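Probable mannosyltransferase KTR4 (Saccharomyces cerevisiae, PDB 5A07) is a probable mannosyltransferase of the glycolipid 2-alpha-mannosyltransferase family, a lumenal enzyme domain built on the GT-A glycosyltransferase fold. Local coordinates at residues G311-I323 against W352-L364. Sequence-based numbering, arbitrary orientation.
Sequences GYSTCHFWTNFEI and WGDAPVRSLALAL
Arg-358 meets Glu-322 side-on, its NE 2.8 Å from Glu-322 OE1 and its NH2 as far from OE2, so that one nitrogen serves each oxygen. The carboxylate and guanidinium planes lie 24° apart; the NE bond is practically straight, and OE2 uses its syn lone pair. Bends at chi2 and chi3 swing the guanidinium edge-on to the extended glutamate. The pair is a worked example of a buried charge shared among several partners: Tyr-256 also hydrogen-bonds OE1, and Arg-230 bridges both Glu-322 and Asp-354, which would be expected to ease the proximity of the two acids.

Asp-354, in the first turn of the helix, takes the hydroxyl of Thr-319, with OG1 2.7 Å from OD2 and above the carboxylate plane. Next to it Ala-355 CB lies between Thr-319 OG1 and the imidazole of His-316, 3.4 Å from His-316 CD2. Ser-359 OG turns back beside its own backbone N (chi1 -63°), where it donates to Ala-355 O of the preceding turn and accepts from Phe-317 N at 2.8 Å, tying strand 316-317 to the helix. Phe-317 sets CE2 3.7 Å from Leu-362 CD1, while at the far end Leu-360 CD2 makes a CH-pi contact over one face of the Tyr-312 ring, 4.0 Å from its centroid, and Pro-356 CB lies near the ring plane, beside the hydroxyl OH.

Helix 354-365 thus packs against strand 316-317 and the turn that follows, and reaches the start of strand 322-325 through the Glu-322–Arg-358 salt bridge; both are strands of the mixed central sheet, in the alpha/beta layering of a GT-A fold, with the side chain of Asp-354 about 6 Å from the bound GDP.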
ATOM      1  N   GLY B 311     -18.959   0.474   9.380  1.00 25.55           N
ATOM      2  CA  GLY B 311     -19.079   1.179   8.108  1.00 25.21           C
ATOM      3  C   GLY B 311     -17.908   1.108   7.127  1.00 23.84           C
ATOM      4  O   GLY B 311     -17.963   1.774   6.114  1.00 22.23           O
ATOM      5  N   TYR B 312     -16.876   0.309   7.421  1.00 24.78           N
ATOM      6  CA  TYR B 312     -15.680   0.251   6.559  1.00 24.07           C
ATOM      7  C   TYR B 312     -15.488  -1.162   6.079  1.00 23.05           C
ATOM      8  O   TYR B 312     -15.462  -2.116   6.855  1.00 22.73           O
ATOM      9  CB  TYR B 312     -14.446   0.716   7.332  1.00 25.00           C
ATOM     10  CG  TYR B 312     -13.083   0.605   6.642  1.00 21.33           C
ATOM     11  CD1 TYR B 312     -12.918   0.781   5.277  1.00 22.13           C
ATOM     12  CD2 TYR B 312     -11.931   0.447   7.415  1.00 21.08           C
ATOM     13  CE1 TYR B 312     -11.632   0.690   4.687  1.00 21.12           C
ATOM     14  CE2 TYR B 312     -10.673   0.361   6.823  1.00 21.85           C
ATOM     15  CZ  TYR B 312     -10.534   0.482   5.458  1.00 17.87           C
ATOM     16  OH  TYR B 312      -9.259   0.407   4.913  1.00 21.37           O
ATOM     17  N   SER B 313     -15.357  -1.318   4.772  1.00 19.67           N
ATOM     18  CA  SER B 313     -15.123  -2.638   4.186  1.00 19.98           C
ATOM     19  C   SER B 313     -13.876  -3.330   4.714  1.00 17.11           C
ATOM     20  O   SER B 313     -13.797  -4.533   4.704  1.00 18.87           O
ATOM     21  CB  SER B 313     -14.992  -2.480   2.641  1.00 22.05           C
ATOM     22  OG  SER B 313     -13.846  -1.640   2.337  1.00 20.04           O
ATOM     23  N   THR B 314     -12.939  -2.511   5.130  1.00 18.77           N
ATOM     24  CA  THR B 314     -11.558  -2.846   5.533  1.00 19.79           C
ATOM     25  C   THR B 314     -10.663  -3.066   4.350  1.00 19.36           C
ATOM     26  O   THR B 314      -9.482  -3.433   4.507  1.00 20.70           O
ATOM     27  CB  THR B 314     -11.434  -3.966   6.575  1.00 21.29           C
ATOM     28  OG1 THR B 314     -11.696  -5.232   5.962  1.00 22.96           O
ATOM     29  CG2 THR B 314     -12.390  -3.744   7.695  1.00 23.68           C
ATOM     30  N   CYS B 315     -11.144  -2.775   3.130  1.00 19.69           N
ATOM     31  CA  CYS B 315     -10.251  -2.884   1.952  1.00 20.53           C
ATOM     32  C   CYS B 315      -9.125  -1.857   2.029  1.00 18.88           C
ATOM     33  O   CYS B 315      -9.307  -0.712   2.452  1.00 18.76           O
ATOM     34  CB  CYS B 315     -11.034  -2.709   0.668  1.00 21.95           C
ATOM     35  SG  CYS B 315     -12.166  -4.090   0.420  1.00 21.24           S
ATOM     36  N   HIS B 316      -7.907  -2.306   1.650  1.00 18.53           N
ATOM     37  CA  HIS B 316      -6.754  -1.472   1.652  1.00 18.11           C
ATOM     38  C   HIS B 316      -5.734  -1.906   0.608  1.00 15.70           C
ATOM     39  O   HIS B 316      -5.696  -3.072   0.226  1.00 15.65           O
ATOM     40  CB  HIS B 316      -6.138  -1.433   3.070  1.00 18.72           C
ATOM     41  CG  HIS B 316      -5.655  -2.763   3.557  1.00 19.47           C
ATOM     42  ND1 HIS B 316      -6.492  -3.730   4.099  1.00 21.53           N
ATOM     43  CD2 HIS B 316      -4.427  -3.304   3.538  1.00 19.28           C
ATOM     44  CE1 HIS B 316      -5.774  -4.791   4.409  1.00 22.37           C
ATOM     45  NE2 HIS B 316      -4.519  -4.554   4.096  1.00 19.61           N
ATOM     46  N   PHE B 317      -4.912  -0.969   0.173  1.00 15.87           N
ATOM     47  CA  PHE B 317      -3.758  -1.310  -0.671  1.00 16.47           C
ATOM     48  C   PHE B 317      -2.779  -2.017   0.258  1.00 17.00           C
ATOM     49  O   PHE B 317      -2.561  -1.570   1.374  1.00 19.52           O
ATOM     50  CB  PHE B 317      -3.120  -0.076  -1.263  1.00 15.96           C
ATOM     51  CG  PHE B 317      -4.122   0.820  -1.939  1.00 16.18           C
ATOM     52  CD1 PHE B 317      -4.771   0.371  -3.081  1.00 16.67           C
ATOM     53  CD2 PHE B 317      -4.417   2.076  -1.437  1.00 17.31           C
ATOM     54  CE1 PHE B 317      -5.782   1.135  -3.675  1.00 17.93           C
ATOM     55  CE2 PHE B 317      -5.373   2.847  -2.037  1.00 17.53           C
ATOM     56  CZ  PHE B 317      -6.048   2.376  -3.150  1.00 16.71           C
ATOM     57  N   TRP B 318      -2.153  -3.077  -0.241  1.00 17.03           N
ATOM     58  CA  TRP B 318      -1.247  -3.855   0.604  1.00 15.79           C
ATOM     59  C   TRP B 318       0.146  -3.306   0.526  1.00 16.13           C
ATOM     60  O   TRP B 318       0.952  -3.671  -0.367  1.00 18.32           O
ATOM     61  CB  TRP B 318      -1.279  -5.300   0.168  1.00 16.94           C
ATOM     62  CG  TRP B 318      -0.885  -6.262   1.308  1.00 16.29           C
ATOM     63  CD1 TRP B 318      -1.107  -6.100   2.630  1.00 17.42           C
ATOM     64  CD2 TRP B 318      -0.257  -7.513   1.142  1.00 16.51           C
ATOM     65  NE1 TRP B 318      -0.646  -7.235   3.329  1.00 18.32           N
ATOM     66  CE2 TRP B 318      -0.123  -8.101   2.419  1.00 18.01           C
ATOM     67  CE3 TRP B 318       0.256  -8.186   0.046  1.00 16.58           C
ATOM     68  CZ2 TRP B 318       0.506  -9.308   2.600  1.00 17.84           C
ATOM     69  CZ3 TRP B 318       0.825  -9.435   0.245  1.00 17.35           C
ATOM     70  CH2 TRP B 318       0.920  -9.974   1.500  1.00 17.47           C
ATOM     71  N   THR B 319       0.431  -2.449   1.469  1.00 16.29           N
ATOM     72  CA  THR B 319       1.547  -1.503   1.372  1.00 17.44           C
ATOM     73  C   THR B 319       2.968  -2.089   1.467  1.00 16.40           C
ATOM     74  O   THR B 319       3.922  -1.351   1.330  1.00 15.19           O
ATOM     75  CB  THR B 319       1.437  -0.410   2.474  1.00 17.63           C
ATOM     76  OG1 THR B 319       1.349  -1.058   3.738  1.00 17.30           O
ATOM     77  CG2 THR B 319       0.171   0.469   2.198  1.00 18.51           C
ATOM     78  N   ASN B 320       3.152  -3.397   1.688  1.00 16.47           N
ATOM     79  CA  ASN B 320       4.518  -3.898   1.626  1.00 15.98           C
ATOM     80  C   ASN B 320       5.206  -3.555   0.320  1.00 16.61           C
ATOM     81  O   ASN B 320       6.418  -3.475   0.250  1.00 15.75           O
ATOM     82  CB  ASN B 320       4.622  -5.368   2.011  1.00 16.90           C
ATOM     83  CG  ASN B 320       3.703  -6.289   1.219  1.00 16.21           C
ATOM     84  OD1 ASN B 320       3.845  -6.436   0.025  1.00 17.69           O
ATOM     85  ND2 ASN B 320       2.828  -6.957   1.909  1.00 18.19           N
ATOM     86  N   PHE B 321       4.428  -3.453  -0.747  1.00 16.69           N
ATOM     87  CA  PHE B 321       4.843  -2.798  -2.004  1.00 15.47           C
ATOM     88  C   PHE B 321       4.037  -1.525  -2.141  1.00 16.12           C
ATOM     89  O   PHE B 321       2.832  -1.553  -1.960  1.00 16.13           O
ATOM     90  CB  PHE B 321       4.487  -3.692  -3.202  1.00 15.02           C
ATOM     91  CG  PHE B 321       4.596  -2.985  -4.564  1.00 15.17           C
ATOM     92  CD1 PHE B 321       3.575  -2.164  -5.021  1.00 16.81           C
ATOM     93  CD2 PHE B 321       5.704  -3.090  -5.312  1.00 17.24           C
ATOM     94  CE1 PHE B 321       3.660  -1.518  -6.255  1.00 17.39           C
ATOM     95  CE2 PHE B 321       5.820  -2.447  -6.509  1.00 17.14           C
ATOM     96  CZ  PHE B 321       4.812  -1.652  -6.992  1.00 16.40           C
ATOM     97  N   GLU B 322       4.672  -0.393  -2.381  1.00 16.01           N
ATOM     98  CA  GLU B 322       3.899   0.790  -2.782  1.00 16.07           C
ATOM     99  C   GLU B 322       4.855   1.736  -3.538  1.00 16.13           C
ATOM    100  O   GLU B 322       6.066   1.783  -3.231  1.00 15.86           O
ATOM    101  CB  GLU B 322       3.176   1.439  -1.615  1.00 17.50           C
ATOM    102  CG  GLU B 322       4.077   1.856  -0.470  1.00 18.99           C
ATOM    103  CD  GLU B 322       3.368   2.468   0.724  1.00 21.66           C
ATOM    104  OE1 GLU B 322       2.161   2.870   0.701  1.00 19.84           O
ATOM    105  OE2 GLU B 322       4.068   2.600   1.735  1.00 21.49           O
ATOM    106  N   ILE B 323       4.349   2.405  -4.587  1.00 15.38           N
ATOM    107  CA  ILE B 323       5.080   3.497  -5.265  1.00 15.91           C
ATOM    108  C   ILE B 323       4.280   4.735  -4.811  1.00 16.94           C
ATOM    109  O   ILE B 323       3.070   4.796  -5.031  1.00 15.71           O
ATOM    110  CB  ILE B 323       4.973   3.406  -6.758  1.00 17.80           C
ATOM    111  CG1 ILE B 323       5.348   2.040  -7.334  1.00 18.42           C
ATOM    112  CG2 ILE B 323       5.852   4.441  -7.390  1.00 18.98           C
ATOM    113  CD1 ILE B 323       6.680   1.599  -6.997  1.00 19.85           C
ATOM    114  N   TRP B 352      -3.551  -0.291  14.628  1.00 22.71           N
ATOM    115  CA  TRP B 352      -3.821   0.260  13.331  1.00 24.40           C
ATOM    116  C   TRP B 352      -2.576   0.121  12.422  1.00 26.27           C
ATOM    117  O   TRP B 352      -1.517   0.656  12.747  1.00 24.44           O
ATOM    118  CB  TRP B 352      -4.165   1.735  13.449  1.00 24.83           C
ATOM    119  CG  TRP B 352      -5.452   2.074  14.136  1.00 23.05           C
ATOM    120  CD1 TRP B 352      -6.419   1.225  14.504  1.00 24.49           C
ATOM    121  CD2 TRP B 352      -5.873   3.384  14.558  1.00 20.91           C
ATOM    122  NE1 TRP B 352      -7.445   1.913  15.085  1.00 24.17           N
ATOM    123  CE2 TRP B 352      -7.118   3.241  15.146  1.00 22.32           C
ATOM    124  CE3 TRP B 352      -5.310   4.659  14.487  1.00 23.87           C
ATOM    125  CZ2 TRP B 352      -7.838   4.321  15.672  1.00 23.59           C
ATOM    126  CZ3 TRP B 352      -6.025   5.745  15.037  1.00 25.96           C
ATOM    127  CH2 TRP B 352      -7.271   5.556  15.606  1.00 24.43           C
ATOM    128  N   GLY B 353      -2.717  -0.569  11.288  1.00 26.92           N
ATOM    129  CA  GLY B 353      -1.650  -0.706  10.298  1.00 23.10           C
ATOM    130  C   GLY B 353      -1.480   0.505   9.411  1.00 22.72           C
ATOM    131  O   GLY B 353      -2.423   1.289   9.186  1.00 22.09           O
ATOM    132  N   ASP B 354      -0.276   0.673   8.896  1.00 20.63           N
ATOM    133  CA  ASP B 354      -0.033   1.723   7.914  1.00 20.30           C
ATOM    134  C   ASP B 354      -0.912   1.554   6.642  1.00 19.48           C
ATOM    135  O   ASP B 354      -1.279   2.524   6.019  1.00 18.98           O
ATOM    136  CB  ASP B 354       1.411   1.886   7.563  1.00 20.70           C
ATOM    137  CG  ASP B 354       2.025   0.632   6.922  1.00 23.42           C
ATOM    138  OD1 ASP B 354       2.356  -0.321   7.621  1.00 30.37           O
ATOM    139  OD2 ASP B 354       2.175   0.655   5.698  1.00 30.55           O
ATOM    140  N   ALA B 355      -1.207   0.312   6.288  1.00 19.45           N
ATOM    141  CA  ALA B 355      -1.966   0.009   5.075  1.00 18.91           C
ATOM    142  C   ALA B 355      -3.418   0.577   5.102  1.00 19.10           C
ATOM    143  O   ALA B 355      -3.755   1.396   4.252  1.00 18.13           O
ATOM    144  CB  ALA B 355      -1.923  -1.460   4.793  1.00 20.17           C
ATOM    145  N   PRO B 356      -4.218   0.274   6.129  1.00 19.30           N
ATOM    146  CA  PRO B 356      -5.546   0.931   6.155  1.00 19.72           C
ATOM    147  C   PRO B 356      -5.523   2.425   6.299  1.00 20.58           C
ATOM    148  O   PRO B 356      -6.342   3.133   5.727  1.00 19.82           O
ATOM    149  CB  PRO B 356      -6.291   0.212   7.317  1.00 18.66           C
ATOM    150  CG  PRO B 356      -5.177  -0.392   8.161  1.00 19.44           C
ATOM    151  CD  PRO B 356      -4.071  -0.728   7.198  1.00 19.82           C
ATOM    152  N   VAL B 357      -4.588   2.939   7.083  1.00 20.20           N
ATOM    153  CA  VAL B 357      -4.447   4.365   7.255  1.00 19.67           C
ATOM    154  C   VAL B 357      -4.087   5.074   5.989  1.00 19.08           C
ATOM    155  O   VAL B 357      -4.711   6.084   5.606  1.00 18.53           O
ATOM    156  CB  VAL B 357      -3.414   4.667   8.366  1.00 21.62           C
ATOM    157  CG1 VAL B 357      -3.024   6.151   8.424  1.00 21.08           C
ATOM    158  CG2 VAL B 357      -3.946   4.173   9.706  1.00 22.11           C
ATOM    159  N   ARG B 358      -3.042   4.604   5.308  1.00 18.34           N
ATOM    160  CA  ARG B 358      -2.681   5.191   3.994  1.00 19.20           C
ATOM    161  C   ARG B 358      -3.862   5.107   3.015  1.00 16.17           C
ATOM    162  O   ARG B 358      -4.125   6.064   2.257  1.00 18.62           O
ATOM    163  CB  ARG B 358      -1.467   4.411   3.401  1.00 19.88           C
ATOM    164  CG  ARG B 358      -1.020   4.873   2.037  1.00 20.37           C
ATOM    165  CD  ARG B 358       0.204   5.724   2.133  1.00 19.70           C
ATOM    166  NE  ARG B 358       1.385   4.924   2.487  1.00 19.77           N
ATOM    167  CZ  ARG B 358       2.103   5.079   3.597  1.00 23.00           C
ATOM    168  NH1 ARG B 358       1.794   6.050   4.489  1.00 23.29           N
ATOM    169  NH2 ARG B 358       3.163   4.313   3.789  1.00 21.97           N
ATOM    170  N   SER B 359      -4.540   3.966   3.032  1.00 16.39           N
ATOM    171  CA  SER B 359      -5.603   3.646   2.056  1.00 17.33           C
ATOM    172  C   SER B 359      -6.857   4.522   2.292  1.00 18.75           C
ATOM    173  O   SER B 359      -7.439   5.016   1.335  1.00 17.22           O
ATOM    174  CB  SER B 359      -6.008   2.174   2.128  1.00 19.39           C
ATOM    175  OG  SER B 359      -4.911   1.343   1.794  1.00 17.15           O
ATOM    176  N   LEU B 360      -7.176   4.790   3.551  1.00 17.17           N
ATOM    177  CA  LEU B 360      -8.322   5.704   3.854  1.00 20.09           C
ATOM    178  C   LEU B 360      -8.065   7.105   3.384  1.00 20.24           C
ATOM    179  O   LEU B 360      -8.899   7.742   2.747  1.00 23.04           O
ATOM    180  CB  LEU B 360      -8.647   5.707   5.374  1.00 19.13           C
ATOM    181  CG  LEU B 360      -9.308   4.452   5.810  1.00 19.83           C
ATOM    182  CD1 LEU B 360      -9.276   4.314   7.334  1.00 20.62           C
ATOM    183  CD2 LEU B 360     -10.754   4.406   5.377  1.00 19.81           C
ATOM    184  N   ALA B 361      -6.839   7.573   3.616  1.00 20.67           N
ATOM    185  CA  ALA B 361      -6.450   8.873   3.157  1.00 19.58           C
ATOM    186  C   ALA B 361      -6.489   8.975   1.631  1.00 19.69           C
ATOM    187  O   ALA B 361      -6.972   9.978   1.083  1.00 17.26           O
ATOM    188  CB  ALA B 361      -5.089   9.251   3.645  1.00 21.39           C
ATOM    189  N   LEU B 362      -5.913   7.986   0.956  1.00 17.19           N
ATOM    190  CA  LEU B 362      -5.929   8.012  -0.503  1.00 16.21           C
ATOM    191  C   LEU B 362      -7.394   7.986  -1.047  1.00 16.31           C
ATOM    192  O   LEU B 362      -7.726   8.637  -1.992  1.00 18.84           O
ATOM    193  CB  LEU B 362      -5.130   6.820  -1.028  1.00 16.14           C
ATOM    194  CG  LEU B 362      -3.630   6.953  -0.945  1.00 18.89           C
ATOM    195  CD1 LEU B 362      -3.032   5.545  -1.124  1.00 18.28           C
ATOM    196  CD2 LEU B 362      -3.102   7.891  -2.016  1.00 19.25           C
ATOM    197  N   ALA B 363      -8.232   7.157  -0.472  1.00 16.73           N
ATOM    198  CA  ALA B 363      -9.576   6.981  -0.999  1.00 17.92           C
ATOM    199  C   ALA B 363     -10.462   8.238  -0.729  1.00 21.40           C
ATOM    200  O   ALA B 363     -11.334   8.570  -1.532  1.00 23.59           O
ATOM    201  CB  ALA B 363     -10.202   5.766  -0.356  1.00 17.41           C
ATOM    202  N   LEU B 364     -10.232   8.900   0.404  1.00 20.22           N
ATOM    203  CA  LEU B 364     -11.074  10.036   0.814  1.00 21.72           C
ATOM    204  C   LEU B 364     -10.567  11.345   0.248  1.00 21.96           C
ATOM    205  O   LEU B 364     -11.394  12.216  -0.133  1.00 24.14           O
ATOM    206  CB  LEU B 364     -11.135  10.138   2.338  1.00 22.93           C
ATOM    207  CG  LEU B 364     -11.896   8.972   2.930  1.00 23.28           C
ATOM    208  CD1 LEU B 364     -11.668   8.936   4.410  1.00 23.08           C
ATOM    209  CD2 LEU B 364     -13.372   9.027   2.633  1.00 23.69           C
TER